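Local coordinates for amino acid ABC transporter, periplasmic amino acid-binding protein (Brucella ovis, PDB 4Z9N) that binds glutathione and probably delivers it, or a related amino acid or peptide, to an ABC transporter in the inner membrane for uptake, at residues A133-A139 with N159-K165; D110-I116 with A180-S186. All coordinates share one frame; numbering follows the deposited sequence. Where two conformers were deposited one is given.

Contact 1 of 2, residues A133-A139 with N159-K165; sequences ASICVQA and NPVVFEK. With GSH (glutathione), chain U.
The backbones of I135 and V137, which lie beside P160 and V162, hydrogen-bond to N159, V161 and F163, joining two parallel strands of one lobe of this periplasmic binding protein. The strands are linked by helix 142-153, which makes them a beta-alpha-beta unit. Five main-chain bonds cross between them: I135 N to N159 O, V161 N to I135 O, V137 N to V161 O, F163 N to V137 O, and A139 N to F163 O. Of these, F163 N to V137 O measures 2.9 Å. At the N-terminal end, one water bridges A133 O and N159 N.

Apolar contacts lie on both faces of the sheet. On the face of C136, Q138 and F163, the phenyl ring brings its CE1 to 3.5 Å from C136 CB. The polar V137 O lies at the edge of the same ring, near its plane. C136 is also disulfide-bonded to C178. On the opposite face, V137 and V162 run alongside one another, CG1 of V137 3.9 Å from CG2 of V162. The other branch of V162, CG1, is anti to the backbone N (chi1 176°) and meets A139 CB at 3.6 Å.

Polar contacts gather at the C-terminal end, around the glutathione. The amide of Q138 makes paired bonds with the ligand: OE1 accepts from GSH N3 at 2.9 Å, and NE2 donates to the carboxylate oxygen GSH O32 at 2.8 Å with an angle of 169°. A water lies between Q138 NE2 and A139 O. E164, further out, turns its carboxylate to K71 in a salt bridge.

Using both ends of one amide against an N-H and a carboxylate oxygen fixes the rotation of the Q138 head group and reads the glycine end of glutathione.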
loop_
_atom_site.group_PDB
_atom_site.type_symbol
_atom_site.label_atom_id
_atom_site.label_comp_id
_atom_site.label_asym_id
_atom_site.label_seq_id
_atom_site.Cartn_x
_atom_site.Cartn_y
_atom_site.Cartn_z
ATOM N N ALA D 133 24.672 -8.691 25.715
ATOM C CA ALA D 133 23.465 -8.601 26.539
ATOM C C ALA D 133 22.507 -9.762 26.273
ATOM O O ALA D 133 22.372 -10.207 25.131
ATOM C CB ALA D 133 22.753 -7.283 26.278
ATOM N N SER D 134 21.839 -10.243 27.318
ATOM C CA SER D 134 20.805 -11.254 27.133
ATOM C C SER D 134 19.526 -10.545 26.725
ATOM O O SER D 134 19.038 -9.667 27.437
ATOM C CB SER D 134 20.586 -12.077 28.399
ATOM O OG SER D 134 20.223 -11.247 29.487
ATOM N N ILE D 135 18.993 -10.912 25.569
ATOM C CA ILE D 135 17.834 -10.208 25.037
ATOM C C ILE D 135 16.675 -11.161 24.794
ATOM O O ILE D 135 16.792 -12.123 24.024
ATOM C CB ILE D 135 18.201 -9.453 23.759
ATOM C CG1 ILE D 135 19.434 -8.574 24.016
ATOM C CG2 ILE D 135 17.012 -8.601 23.290
ATOM C CD1 ILE D 135 19.817 -7.704 22.853
ATOM N N CYS D 136 15.534 -10.877 25.416
ATOM C CA CYS D 136 14.408 -11.780 25.257
ATOM C C CYS D 136 13.674 -11.475 23.970
ATOM O O CYS D 136 13.573 -10.331 23.519
ATOM C CB CYS D 136 13.447 -11.724 26.439
ATOM S SG CYS D 136 12.566 -10.218 26.594
ATOM N N VAL D 137 13.174 -12.540 23.373
ATOM C CA VAL D 137 12.470 -12.432 22.095
ATOM C C VAL D 137 11.532 -13.634 21.990
ATOM O O VAL D 137 11.811 -14.687 22.562
ATOM C CB VAL D 137 13.459 -12.372 20.905
ATOM C CG1 VAL D 137 14.179 -13.709 20.731
ATOM C CG2 VAL D 137 12.730 -11.993 19.606
ATOM N N GLN D 138 10.426 -13.483 21.264
ATOM C CA GLN D 138 9.532 -14.623 21.052
ATOM C C GLN D 138 9.846 -15.428 19.805
ATOM O O GLN D 138 10.207 -14.879 18.771
ATOM C CB GLN D 138 8.085 -14.167 20.984
ATOM C CG GLN D 138 7.417 -14.207 22.318
ATOM C CD GLN D 138 5.971 -13.825 22.215
ATOM O OE1 GLN D 138 5.616 -12.689 22.474
ATOM N NE2 GLN D 138 5.127 -14.769 21.811
ATOM N N ALA D 139 9.711 -16.740 19.934
ATOM C CA ALA D 139 9.799 -17.641 18.790
ATOM C C ALA D 139 8.636 -17.383 17.825
ATOM O O ALA D 139 7.569 -16.895 18.233
ATOM C CB ALA D 139 9.788 -19.094 19.264
ATOM N N ASN D 159 23.322 -13.060 22.305
ATOM C CA ASN D 159 22.798 -13.863 23.416
ATOM C C ASN D 159 21.277 -13.769 23.516
ATOM O O ASN D 159 20.748 -13.215 24.485
ATOM C CB ASN D 159 23.409 -13.430 24.755
ATOM C CG ASN D 159 24.778 -14.022 24.999
ATOM O OD1 ASN D 159 25.002 -15.199 24.748
ATOM N ND2 ASN D 159 25.693 -13.216 25.532
ATOM N N PRO D 160 20.564 -14.310 22.514
ATOM C CA PRO D 160 19.098 -14.317 22.565
ATOM C C PRO D 160 18.597 -15.260 23.651
ATOM O O PRO D 160 19.260 -16.256 23.970
ATOM C CB PRO D 160 18.705 -14.860 21.188
ATOM C CG PRO D 160 19.836 -15.830 20.897
ATOM C CD PRO D 160 21.068 -15.093 21.370
ATOM N N VAL D 161 17.454 -14.925 24.237
ATOM C CA VAL D 161 16.739 -15.836 25.105
ATOM C C VAL D 161 15.345 -15.957 24.515
ATOM O O VAL D 161 14.602 -14.972 24.485
ATOM C CB VAL D 161 16.706 -15.328 26.557
ATOM C CG1 VAL D 161 16.101 -16.368 27.455
ATOM C CG2 VAL D 161 18.104 -14.929 27.028
ATOM N N VAL D 162 14.995 -17.142 24.019
ATOM C CA VAL D 162 13.779 -17.299 23.228
ATOM C C VAL D 162 12.641 -17.899 24.030
ATOM O O VAL D 162 12.806 -18.926 24.712
ATOM C CB VAL D 162 14.041 -18.160 21.988
ATOM C CG1 VAL D 162 12.744 -18.390 21.231
ATOM C CG2 VAL D 162 15.083 -17.502 21.103
ATOM N N PHE D 163 11.473 -17.264 23.925
ATOM C CA PHE D 163 10.301 -17.651 24.691
ATOM C C PHE D 163 9.136 -18.044 23.815
ATOM O O PHE D 163 8.996 -17.550 22.698
ATOM C CB PHE D 163 9.869 -16.510 25.617
ATOM C CG PHE D 163 10.861 -16.216 26.673
ATOM C CD1 PHE D 163 11.882 -15.320 26.435
ATOM C CD2 PHE D 163 10.812 -16.875 27.887
ATOM C CE1 PHE D 163 12.826 -15.076 27.398
ATOM C CE2 PHE D 163 11.757 -16.624 28.859
ATOM C CZ PHE D 163 12.766 -15.718 28.609
ATOM N N GLU D 164 8.278 -18.908 24.347
ATOM C CA GLU D 164 7.116 -19.367 23.595
ATOM C C GLU D 164 5.877 -18.514 23.831
ATOM O O GLU D 164 4.976 -18.499 23.004
ATOM C CB GLU D 164 6.793 -20.822 23.944
ATOM C CG GLU D 164 7.927 -21.788 23.646
ATOM C CD GLU D 164 8.359 -21.741 22.194
ATOM O OE1 GLU D 164 7.501 -21.911 21.303
ATOM O OE2 GLU D 164 9.561 -21.515 21.945
ATOM N N LYS D 165 5.829 -17.825 24.965
ATOM C CA LYS D 165 4.655 -17.044 25.349
ATOM C C LYS D 165 5.078 -15.649 25.795
ATOM O O LYS D 165 6.143 -15.480 26.376
ATOM C CB LYS D 165 3.877 -17.746 26.467
ATOM C CG LYS D 165 3.339 -19.109 26.082
ATOM C CD LYS D 165 2.507 -19.706 27.201
ATOM C CE LYS D 165 1.458 -20.659 26.646
ATOM N NZ LYS D 165 0.868 -21.525 27.701
HETATM N N1 GSH U . 5.281 -8.177 14.074
HETATM C CA1 GSH U . 6.122 -9.314 14.454
HETATM C C1 GSH U . 5.719 -10.517 13.606
HETATM O O11 GSH U . 6.414 -11.569 13.665
HETATM O O12 GSH U . 4.700 -10.473 12.861
HETATM C CB1 GSH U . 5.949 -9.691 15.935
HETATM C CG1 GSH U . 4.473 -10.056 16.187
HETATM C CD1 GSH U . 4.351 -10.672 17.577
HETATM O OE1 GSH U . 3.882 -11.755 17.745
HETATM N N2 GSH U . 4.814 -9.896 18.702
HETATM C CA2 GSH U . 4.719 -10.496 20.020
HETATM C C2 GSH U . 3.265 -10.782 20.424
HETATM O O2 GSH U . 2.322 -10.269 19.912
HETATM C CB2 GSH U . 5.484 -9.655 21.047
HETATM S SG2 GSH U . 4.666 -8.072 21.391
HETATM N N3 GSH U . 3.069 -11.777 21.458
HETATM C CA3 GSH U . 1.738 -12.109 21.888
HETATM C C3 GSH U . 1.577 -13.628 21.830
HETATM O O31 GSH U . 0.577 -14.150 22.389
HETATM O O32 GSH U . 2.423 -14.349 21.217
HETATM O O HOH W 1 22.602 -10.327 22.452
HETATM O O HOH W 2 6.312 -17.296 20.562
#

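Contact 2 of 2, residues D110-I116 with A180-S186; sequences DGQGFMI and AYTTDQS. With GSH (glutathione), chain U.
An antiparallel pair in the mixed sheet of a family 3 solute-binding protein, strand 112-116 against 180-182, leads into the glutathione pocket and the first turn of helix 185-192. M115 and Y181 form a hydrogen-bonded pair, with M115 N to Y181 O at 2.9 Å and Y181 N returning to M115 O. Further along, G113 N gives a nearly straight bond to T183 O (177°), whereas the return from T183 N to G113 O is weak.

G113 O has a second donor, the hydroxyl of T182. With OG1 anti to the backbone N (chi1 -172°), T182 donates to G113 O at 2.8 Å and accepts from Q112 NE2 at 2.9 Å. The same OG1 stands over one face of the F114 ring, offset toward its rim. The extended Q112 side chain is held further by T143 and N146 of helix 142-153, and a water lies between its OE1 and D184 OD1.

Past the corner at T183, the chain feeds the pocket. D184 OD2 accepts from the amino nitrogen GSH N1 at 2.6 Å, probably a charge-assisted bond if that amine is protonated, and T183 OG1 approaches the cysteine part of the ligand. The start of the helix is tied back to the other segment: Q185 N bonds to G111 O, and D110 takes two donors from S186 on one carboxylate oxygen. S186 N reaches D110 OD2 at 2.9 Å on its syn lone pair, while S186 OG makes a very short hydrogen bond to D110 OD2, 2.5 Å, also on the syn side but 34° out of the carboxylate plane.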
loop_
_atom_site.group_PDB
_atom_site.type_symbol
_atom_site.label_atom_id
_atom_site.label_comp_id
_atom_site.label_asym_id
_atom_site.label_seq_id
_atom_site.Cartn_x
_atom_site.Cartn_y
_atom_site.Cartn_z
ATOM N N ASP D 110 5.294 -0.198 11.491
ATOM C CA ASP D 110 6.158 -0.202 12.673
ATOM C C ASP D 110 7.579 -0.634 12.276
ATOM O O ASP D 110 7.877 -0.836 11.095
ATOM C CB ASP D 110 5.592 -1.139 13.743
ATOM C CG ASP D 110 5.892 -0.673 15.154
ATOM O OD1 ASP D 110 6.706 0.261 15.311
ATOM O OD2 ASP D 110 5.295 -1.240 16.100
ATOM N N GLY D 111 8.459 -0.730 13.263
ATOM C CA GLY D 111 9.817 -1.203 13.052
ATOM C C GLY D 111 10.295 -1.821 14.352
ATOM O O GLY D 111 9.768 -1.485 15.419
ATOM N N GLN D 112 11.276 -2.715 14.280
ATOM C CA GLN D 112 11.770 -3.398 15.487
ATOM C C GLN D 112 12.718 -2.529 16.303
ATOM O O GLN D 112 13.581 -1.843 15.742
ATOM C CB GLN D 112 12.474 -4.696 15.094
ATOM C CG GLN D 112 13.090 -5.476 16.241
ATOM C CD GLN D 112 13.529 -6.856 15.794
ATOM O OE1 GLN D 112 13.174 -7.305 14.701
ATOM N NE2 GLN D 112 14.306 -7.546 16.634
ATOM N N GLY D 113 12.565 -2.569 17.628
ATOM C CA GLY D 113 13.434 -1.827 18.519
ATOM C C GLY D 113 13.830 -2.636 19.741
ATOM O O GLY D 113 13.507 -3.832 19.845
ATOM N N PHE D 114 14.555 -1.985 20.644
ATOM C CA PHE D 114 15.068 -2.594 21.872
ATOM C C PHE D 114 14.707 -1.759 23.091
ATOM O O PHE D 114 14.749 -0.535 23.039
ATOM C CB PHE D 114 16.590 -2.747 21.809
ATOM C CG PHE D 114 17.055 -3.665 20.734
ATOM C CD1 PHE D 114 17.286 -3.183 19.447
ATOM C CD2 PHE D 114 17.229 -5.015 20.995
ATOM C CE1 PHE D 114 17.705 -4.031 18.449
ATOM C CE2 PHE D 114 17.648 -5.880 19.997
ATOM C CZ PHE D 114 17.886 -5.383 18.720
ATOM N N MET D 115 14.369 -2.424 24.189
ATOM C CA MET D 115 14.040 -1.730 25.437
ATOM C C MET D 115 14.924 -2.235 26.574
ATOM O O MET D 115 15.191 -3.439 26.662
ATOM C CB MET D 115 12.564 -1.926 25.773
ATOM C CG MET D 115 12.079 -1.146 26.997
ATOM S SD MET D 115 10.270 -1.144 27.093
ATOM C CE MET D 115 9.942 -2.872 27.440
ATOM N N ILE D 116 15.375 -1.317 27.429
ATOM C CA ILE D 116 16.171 -1.665 28.603
ATOM C C ILE D 116 15.616 -0.987 29.840
ATOM O O ILE D 116 14.875 -0.006 29.752
ATOM C CB ILE D 116 17.653 -1.272 28.444
ATOM C CG1 ILE D 116 17.772 0.237 28.194
ATOM C CG2 ILE D 116 18.325 -2.079 27.344
ATOM C CD1 ILE D 116 19.126 0.813 28.494
ATOM N N ALA D 180 17.626 -6.991 28.084
ATOM C CA ALA D 180 16.865 -6.182 27.139
ATOM C C ALA D 180 15.714 -6.993 26.555
ATOM O O ALA D 180 15.679 -8.224 26.666
ATOM C CB ALA D 180 17.768 -5.658 26.026
ATOM N N TYR D 181 14.776 -6.276 25.953
ATOM C CA TYR D 181 13.579 -6.843 25.348
ATOM C C TYR D 181 13.556 -6.361 23.902
ATOM O O TYR D 181 13.794 -5.174 23.649
ATOM C CB TYR D 181 12.330 -6.363 26.106
ATOM C CG TYR D 181 11.050 -7.153 25.890
ATOM C CD1 TYR D 181 10.436 -7.206 24.640
ATOM C CD2 TYR D 181 10.429 -7.800 26.955
ATOM C CE1 TYR D 181 9.248 -7.927 24.459
ATOM C CE2 TYR D 181 9.250 -8.512 26.787
ATOM C CZ TYR D 181 8.662 -8.568 25.538
ATOM O OH TYR D 181 7.488 -9.280 25.378
ATOM N N THR D 182 13.282 -7.243 22.945
ATOM C CA THR D 182 13.112 -6.753 21.587
ATOM C C THR D 182 11.771 -7.194 21.007
ATOM O O THR D 182 11.330 -8.335 21.202
ATOM C CB THR D 182 14.270 -7.202 20.633
ATOM O OG1 THR D 182 14.129 -6.537 19.371
ATOM C CG2 THR D 182 14.267 -8.724 20.390
ATOM N N THR D 183 11.120 -6.253 20.332
ATOM C CA THR D 183 9.922 -6.512 19.539
ATOM C C THR D 183 9.603 -5.230 18.766
ATOM O O THR D 183 10.427 -4.309 18.721
ATOM C CB THR D 183 8.699 -6.959 20.407
ATOM O OG1 THR D 183 7.578 -7.215 19.547
ATOM C CG2 THR D 183 8.312 -5.910 21.422
ATOM N N ASP D 184 8.431 -5.172 18.138
ATOM C CA ASP D 184 8.028 -3.965 17.407
ATOM C C ASP D 184 7.933 -2.793 18.356
ATOM O O ASP D 184 7.573 -2.966 19.525
ATOM C CB ASP D 184 6.699 -4.202 16.704
ATOM C CG ASP D 184 6.780 -5.352 15.743
ATOM O OD1 ASP D 184 7.818 -5.436 15.056
ATOM O OD2 ASP D 184 5.845 -6.186 15.689
ATOM N N GLN D 185 8.260 -1.599 17.875
ATOM C CA GLN D 185 8.358 -0.484 18.797
ATOM C C GLN D 185 7.021 -0.188 19.483
ATOM O O GLN D 185 6.987 0.064 20.703
ATOM C CB GLN D 185 8.867 0.760 18.074
ATOM C CG GLN D 185 8.966 1.960 18.965
ATOM C CD GLN D 185 9.281 3.208 18.180
ATOM O OE1 GLN D 185 10.412 3.410 17.744
ATOM N NE2 GLN D 185 8.264 4.023 17.941
ATOM N N SER D 186 5.920 -0.255 18.730
ATOM C CA SER D 186 4.609 0.030 19.329
ATOM C C SER D 186 4.287 -1.018 20.375
ATOM O O SER D 186 3.589 -0.739 21.341
ATOM C CB SER D 186 3.491 0.083 18.278
ATOM O OG SER D 186 3.314 -1.178 17.640
HETATM N N1 GSH U . 5.281 -8.177 14.074
HETATM C CA1 GSH U . 6.122 -9.314 14.454
HETATM C C1 GSH U . 5.719 -10.517 13.606
HETATM O O11 GSH U . 6.414 -11.569 13.665
HETATM O O12 GSH U . 4.700 -10.473 12.861
HETATM C CB1 GSH U . 5.949 -9.691 15.935
HETATM C CG1 GSH U . 4.473 -10.056 16.187
HETATM C CD1 GSH U . 4.351 -10.672 17.577
HETATM O OE1 GSH U . 3.882 -11.755 17.745
HETATM N N2 GSH U . 4.814 -9.896 18.702
HETATM C CA2 GSH U . 4.719 -10.496 20.020
HETATM C C2 GSH U . 3.265 -10.782 20.424
HETATM O O2 GSH U . 2.322 -10.269 19.912
HETATM C CB2 GSH U . 5.484 -9.655 21.047
HETATM S SG2 GSH U . 4.666 -8.072 21.391
HETATM N N3 GSH U . 3.069 -11.777 21.458
HETATM C CA3 GSH U . 1.738 -12.109 21.888
HETATM C C3 GSH U . 1.577 -13.628 21.830
HETATM O O31 GSH U . 0.577 -14.150 22.389
HETATM O O32 GSH U . 2.423 -14.349 21.217
HETATM O O HOH W 3 9.940 -7.089 15.243
#

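After the helices and strands that precede it, the chain enters strand 101-117, which carries residues 110-116, and then strand 134-138. Helix 142-153 returns it to strand 159-163, closing contact 1 as a short loop. Helix 166-174 follows, and strand 180-182 closes contact 2, so contact 1 is nested wholly inside the larger loop. The two meet along the sheet: strand 180-182 is sandwiched between 101-117 and 134-138, with C136 N 2.9 Å from A180 O, a probable hydrogen bond. One mixed sheet thus ties both loops together; the C-terminal end of strand 134-138 and the turn after strand 180-182 bring Q138 and D184 to different parts of the same glutathione.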